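Local structure of HTH tetR-type domain-containing protein (3IUV) at residues D17-V22 / V59-Q64; D85-L90 / V174-I179. The protein is of unknown function but, as a member of the TetR family, probably binds DNA and regulates transcription. All blocks are in the same frame, centred on the assembly; numbering follows the deposited sequence.

Contact 1. Residues D17-V22 / V59-Q64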
loop_
_atom_site.group_PDB
_atom_site.type_symbol
_atom_site.label_atom_id
_atom_site.label_comp_id
_atom_site.label_asym_id
_atom_site.label_seq_id
_atom_site.Cartn_x
_atom_site.Cartn_y
_atom_site.Cartn_z
ATOM N N ASP A 17 14.267 4.545 17.230
ATOM C CA ASP A 17 14.914 3.508 16.441
ATOM C C ASP A 17 14.448 2.153 16.904
ATOM O O ASP A 17 14.179 1.267 16.105
ATOM C CB ASP A 17 16.427 3.617 16.580
ATOM C CG ASP A 17 16.999 4.766 15.765
ATOM O OD1 ASP A 17 16.488 5.020 14.649
ATOM O OD2 ASP A 17 17.953 5.418 16.236
ATOM N N ALA A 18 14.350 2.003 18.214
ATOM C CA ALA A 18 13.871 0.768 18.800
ATOM C C ALA A 18 12.429 0.508 18.395
ATOM O O ALA A 18 12.077 -0.615 18.044
ATOM C CB ALA A 18 14.016 0.819 20.322
ATOM N N ALA A 19 11.598 1.547 18.445
ATOM C CA ALA A 19 10.212 1.429 18.024
ATOM C C ALA A 19 10.252 0.904 16.610
ATOM O O ALA A 19 9.545 -0.044 16.247
ATOM C CB ALA A 19 9.538 2.778 18.047
ATOM N N ILE A 20 11.111 1.535 15.819
ATOM C CA ILE A 20 11.342 1.130 14.448
ATOM C C ILE A 20 11.614 -0.373 14.349
ATOM O O ILE A 20 10.927 -1.084 13.618
ATOM C CB ILE A 20 12.463 1.992 13.798
ATOM C CG1 ILE A 20 11.835 3.167 13.037
ATOM C CG2 ILE A 20 13.350 1.166 12.877
ATOM C CD1 ILE A 20 12.810 4.295 12.677
ATOM N N ARG A 21 12.581 -0.875 15.103
ATOM C CA ARG A 21 12.924 -2.292 14.997
ATOM C C ARG A 21 11.812 -3.217 15.496
ATOM O O ARG A 21 11.548 -4.269 14.899
ATOM C CB ARG A 21 14.235 -2.586 15.724
ATOM C CG ARG A 21 15.403 -1.767 15.208
ATOM C CD ARG A 21 16.675 -2.157 15.924
ATOM N NE ARG A 21 16.442 -2.335 17.355
ATOM C CZ ARG A 21 16.399 -1.341 18.241
ATOM N NH1 ARG A 21 16.571 -0.084 17.843
ATOM N NH2 ARG A 21 16.182 -1.604 19.526
ATOM N N VAL A 22 11.164 -2.821 16.586
ATOM C CA VAL A 22 10.076 -3.608 17.141
ATOM C C VAL A 22 9.007 -3.928 16.075
ATOM O O VAL A 22 8.470 -5.033 16.050
ATOM C CB VAL A 22 9.466 -2.925 18.406
ATOM C CG1 VAL A 22 8.214 -3.650 18.885
ATOM C CG2 VAL A 22 10.494 -2.873 19.532
ATOM N N VAL A 59 4.107 8.136 15.579
ATOM C CA VAL A 59 4.111 9.332 14.746
ATOM C C VAL A 59 5.528 9.769 14.482
ATOM O O VAL A 59 5.880 10.100 13.348
ATOM C CB VAL A 59 3.352 10.512 15.365
ATOM C CG1 VAL A 59 3.513 11.766 14.472
ATOM C CG2 VAL A 59 1.886 10.155 15.541
ATOM N N ALA A 60 6.335 9.782 15.537
ATOM C CA ALA A 60 7.741 10.096 15.390
ATOM C C ALA A 60 8.346 8.978 14.566
ATOM O O ALA A 60 9.033 9.227 13.574
ATOM C CB ALA A 60 8.415 10.191 16.754
ATOM N N ALA A 61 8.050 7.744 14.968
ATOM C CA ALA A 61 8.599 6.565 14.312
ATOM C C ALA A 61 8.535 6.681 12.787
ATOM O O ALA A 61 9.515 6.409 12.086
ATOM C CB ALA A 61 7.879 5.324 14.786
ATOM N N LEU A 62 7.386 7.106 12.275
ATOM C CA LEU A 62 7.229 7.236 10.839
ATOM C C LEU A 62 7.866 8.506 10.272
ATOM O O LEU A 62 8.664 8.442 9.341
ATOM C CB LEU A 62 5.758 7.156 10.449
ATOM C CG LEU A 62 5.523 7.291 8.947
ATOM C CD1 LEU A 62 5.505 8.752 8.536
ATOM C CD2 LEU A 62 6.575 6.521 8.159
ATOM N N ARG A 63 7.492 9.660 10.808
ATOM C CA ARG A 63 8.039 10.920 10.321
ATOM C C ARG A 63 9.544 10.797 10.081
ATOM O O ARG A 63 10.092 11.476 9.215
ATOM C CB ARG A 63 7.723 12.066 11.296
ATOM C CG ARG A 63 8.048 13.477 10.783
ATOM C CD ARG A 63 7.189 14.524 11.491
ATOM N NE ARG A 63 5.790 14.466 11.061
ATOM C CZ ARG A 63 4.749 14.818 11.810
ATOM N NH1 ARG A 63 4.932 15.249 13.053
ATOM N NH2 ARG A 63 3.519 14.723 11.317
ATOM N N GLN A 64 10.205 9.925 10.844
ATOM C CA GLN A 64 11.615 9.625 10.608
ATOM C C GLN A 64 11.781 8.911 9.278
ATOM O O GLN A 64 12.624 9.284 8.465
ATOM C CB GLN A 64 12.216 8.765 11.719
ATOM C CG GLN A 64 13.478 8.029 11.265
ATOM C CD GLN A 64 14.492 7.811 12.383
ATOM O OE1 GLN A 64 14.647 8.647 13.288
ATOM N NE2 GLN A 64 15.203 6.685 12.316
#
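Segments 17-22 and 59-64, on helices 11-24 and 54-73, cross almost at a right angle, 88° between their directions, with segment axes 9.2 Å apart; Ile20 and Ala61 bring the backbones nearest. Two small residues meet at the crossing: Ala19 CB lies 4.5 Å from Ala61 CB. Beside them, Ile20 CD1 reaches across to the carbonyl oxygen of Ala61, at 4.0 Å, and lies 3.4 Å from Gln64 NE2. The side chains of Ile20 and Gln64 cross at about a right angle. Gln64 CG stands anti to the backbone N (chi1 159°), and this carries the amide over toward helix 11-24. There Gln64 NE2 donates a hydrogen bond of 3.1 Å to Asp17 OD1. The bond is bent, though it meets OD1 nearly in line with its C-O bond, and OD1 sits 22° out of the amide plane.

In TetR-family proteins the first helix packs on the long helix leading out of the DNA-binding domain, and this contact joins those two elements. Val36 of the predicted helix-turn-helix also touches Ala19. Gln13 NE2 hydrogen-bonds to both Gln64 OE1 and Asp17 OD2. With an alanine at Gln64, Asp17 OD1 would probably lose this donor and Gln13 NE2 one of its two acceptors.

Contact 2. Residues D85-L90 / V174-I179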
loop_
_atom_site.group_PDB
_atom_site.type_symbol
_atom_site.label_atom_id
_atom_site.label_comp_id
_atom_site.label_asym_id
_atom_site.label_seq_id
_atom_site.Cartn_x
_atom_site.Cartn_y
_atom_site.Cartn_z
ATOM N N ASP A 85 17.167 14.873 -16.728
ATOM C CA ASP A 85 16.231 13.832 -17.121
ATOM C C ASP A 85 15.337 13.437 -15.957
ATOM O O ASP A 85 15.756 12.678 -15.068
ATOM C CB ASP A 85 17.004 12.595 -17.592
ATOM C CG ASP A 85 16.102 11.406 -17.852
ATOM O OD1 ASP A 85 14.933 11.602 -18.245
ATOM O OD2 ASP A 85 16.569 10.263 -17.670
ATOM N N LEU A 86 14.098 13.923 -15.977
ATOM C CA LEU A 86 13.175 13.690 -14.876
ATOM C C LEU A 86 12.958 12.208 -14.563
ATOM O O LEU A 86 13.128 11.783 -13.422
ATOM C CB LEU A 86 11.833 14.364 -15.145
ATOM C CG LEU A 86 10.917 14.144 -13.937
ATOM C CD1 LEU A 86 11.701 14.480 -12.652
ATOM C CD2 LEU A 86 9.611 14.949 -14.036
ATOM N N SER A 87 12.550 11.446 -15.575
ATOM C CA SER A 87 12.354 10.004 -15.460
ATOM C C SER A 87 13.561 9.350 -14.847
ATOM O O SER A 87 13.456 8.610 -13.862
ATOM C CB SER A 87 12.144 9.384 -16.839
ATOM O OG SER A 87 10.972 9.895 -17.439
ATOM N N GLY A 88 14.710 9.614 -15.459
ATOM C CA GLY A 88 15.970 9.062 -15.000
ATOM C C GLY A 88 16.221 9.326 -13.534
ATOM O O GLY A 88 16.570 8.406 -12.795
ATOM N N GLU A 89 16.037 10.578 -13.114
ATOM C CA GLU A 89 16.312 10.985 -11.735
ATOM C C GLU A 89 15.393 10.295 -10.738
ATOM O O GLU A 89 15.837 9.856 -9.674
ATOM C CB GLU A 89 16.205 12.513 -11.582
ATOM C CG GLU A 89 17.472 13.275 -11.983
ATOM C CD GLU A 89 18.644 13.029 -11.039
ATOM O OE1 GLU A 89 19.581 12.322 -11.439
ATOM O OE2 GLU A 89 18.628 13.529 -9.896
ATOM N N LEU A 90 14.109 10.214 -11.082
ATOM C CA LEU A 90 13.144 9.533 -10.233
ATOM C C LEU A 90 13.456 8.045 -10.093
ATOM O O LEU A 90 13.372 7.503 -9.003
ATOM C CB LEU A 90 11.725 9.722 -10.760
ATOM C CG LEU A 90 11.177 11.139 -10.554
ATOM C CD1 LEU A 90 9.902 11.363 -11.362
ATOM C CD2 LEU A 90 10.952 11.418 -9.073
ATOM N N VAL A 174 8.490 3.519 -17.431
ATOM C CA VAL A 174 7.099 3.746 -17.018
ATOM C C VAL A 174 6.880 5.214 -16.759
ATOM O O VAL A 174 5.933 5.830 -17.255
ATOM C CB VAL A 174 6.770 3.011 -15.701
ATOM C CG1 VAL A 174 5.403 3.378 -15.223
ATOM C CG2 VAL A 174 6.872 1.494 -15.857
ATOM N N LEU A 175 7.781 5.753 -15.950
ATOM C CA LEU A 175 7.788 7.158 -15.600
ATOM C C LEU A 175 7.797 8.065 -16.836
ATOM O O LEU A 175 6.998 9.012 -16.935
ATOM C CB LEU A 175 8.965 7.445 -14.664
ATOM C CG LEU A 175 8.894 6.663 -13.330
ATOM C CD1 LEU A 175 10.188 6.739 -12.520
ATOM C CD2 LEU A 175 7.749 7.132 -12.480
ATOM N N THR A 176 8.666 7.760 -17.794
ATOM C CA THR A 176 8.745 8.538 -19.040
ATOM C C THR A 176 7.397 8.662 -19.756
ATOM O O THR A 176 7.099 9.695 -20.367
ATOM C CB THR A 176 9.769 7.930 -20.024
ATOM O OG1 THR A 176 11.083 7.978 -19.450
ATOM C CG2 THR A 176 9.761 8.692 -21.350
ATOM N N ARG A 177 6.581 7.611 -19.680
ATOM C CA ARG A 177 5.278 7.628 -20.347
ATOM C C ARG A 177 4.276 8.589 -19.730
ATOM O O ARG A 177 3.328 9.017 -20.381
ATOM C CB ARG A 177 4.686 6.236 -20.351
ATOM C CG ARG A 177 5.457 5.275 -21.211
ATOM C CD ARG A 177 4.946 3.889 -20.970
ATOM N NE ARG A 177 5.738 2.883 -21.660
ATOM C CZ ARG A 177 5.254 1.718 -22.095
ATOM N NH1 ARG A 177 3.970 1.414 -21.906
ATOM N NH2 ARG A 177 6.059 0.857 -22.713
ATOM N N LEU A 178 4.470 8.897 -18.461
ATOM C CA LEU A 178 3.569 9.784 -17.765
ATOM C C LEU A 178 4.029 11.204 -17.990
ATOM O O LEU A 178 3.315 12.151 -17.699
ATOM C CB LEU A 178 3.586 9.467 -16.278
ATOM C CG LEU A 178 3.312 7.988 -16.021
ATOM C CD1 LEU A 178 3.819 7.575 -14.649
ATOM C CD2 LEU A 178 1.828 7.713 -16.181
ATOM N N ILE A 179 5.237 11.347 -18.513
ATOM C CA ILE A 179 5.789 12.661 -18.752
ATOM C C ILE A 179 5.545 13.028 -20.222
ATOM O O ILE A 179 5.906 12.276 -21.135
ATOM C CB ILE A 179 7.280 12.690 -18.316
ATOM C CG1 ILE A 179 7.379 12.383 -16.818
ATOM C CG2 ILE A 179 7.949 14.029 -18.624
ATOM C CD1 ILE A 179 8.789 12.250 -16.308
#
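Ile179 lays its CD1 methyl against the side chain of Leu86, 3.6 Å from CD2 and also close to CG and CB. The same methyl lies 3.4 Å from Ser87 OG. It gets there because Ile179 CG1 points anti to its own carbonyl carbon (chi1 -61°), while CG2 takes the position anti to N. On the neighbouring turn, Leu175 CD1 rests on Leu90 CB at 3.8 Å. Between these two apolar patches sits Ser87, the residue nearest the other backbone. Its hydroxyl donates a hydrogen bond of 2.8 Å to Thr176 OG1. Thr176 OG1 in turn bonds to the carbonyl oxygen of Arg172, one turn back in its own helix.

The first turn of helix 86-98 thus meets the C-terminal end of helix 168-178, running 140° apart in direction, 8.7 Å between segment axes. Both belong to the all-helical C-terminal domain of the TetR fold. Leu90 and Leu175 also touch helix 142-161. Leu178 packs on Leu178 of the second subunit, and Arg177 NH1 hydrogen-bonds to Thr144 OG1 of that subunit. Thr176 OG1 gives the buried serine hydroxyl a polar partner amid aliphatic packing, while the threonine hydroxyl is itself bonded to the Arg172 carbonyl.

Overall arrangement
The two contacts lie on opposite sides of the chain's centre, 31 Å between their centres and about 18 Å between nearest atoms, and do not touch. They follow one another along the chain: contact 1 closes before contact 2 opens. Helix 54-73, which carries half of contact 1, is followed directly by helix 86-98 of contact 2. Contact 1 belongs to the TetR-type DNA-binding part, beside the predicted helix-turn-helix at 32-51. Contact 2 belongs to the C-terminal domain. The second subunit reaches segment 174-179 but touches neither segment of contact 1. Contact 2 therefore borders the dimer interface, whereas contact 1 lies within one subunit.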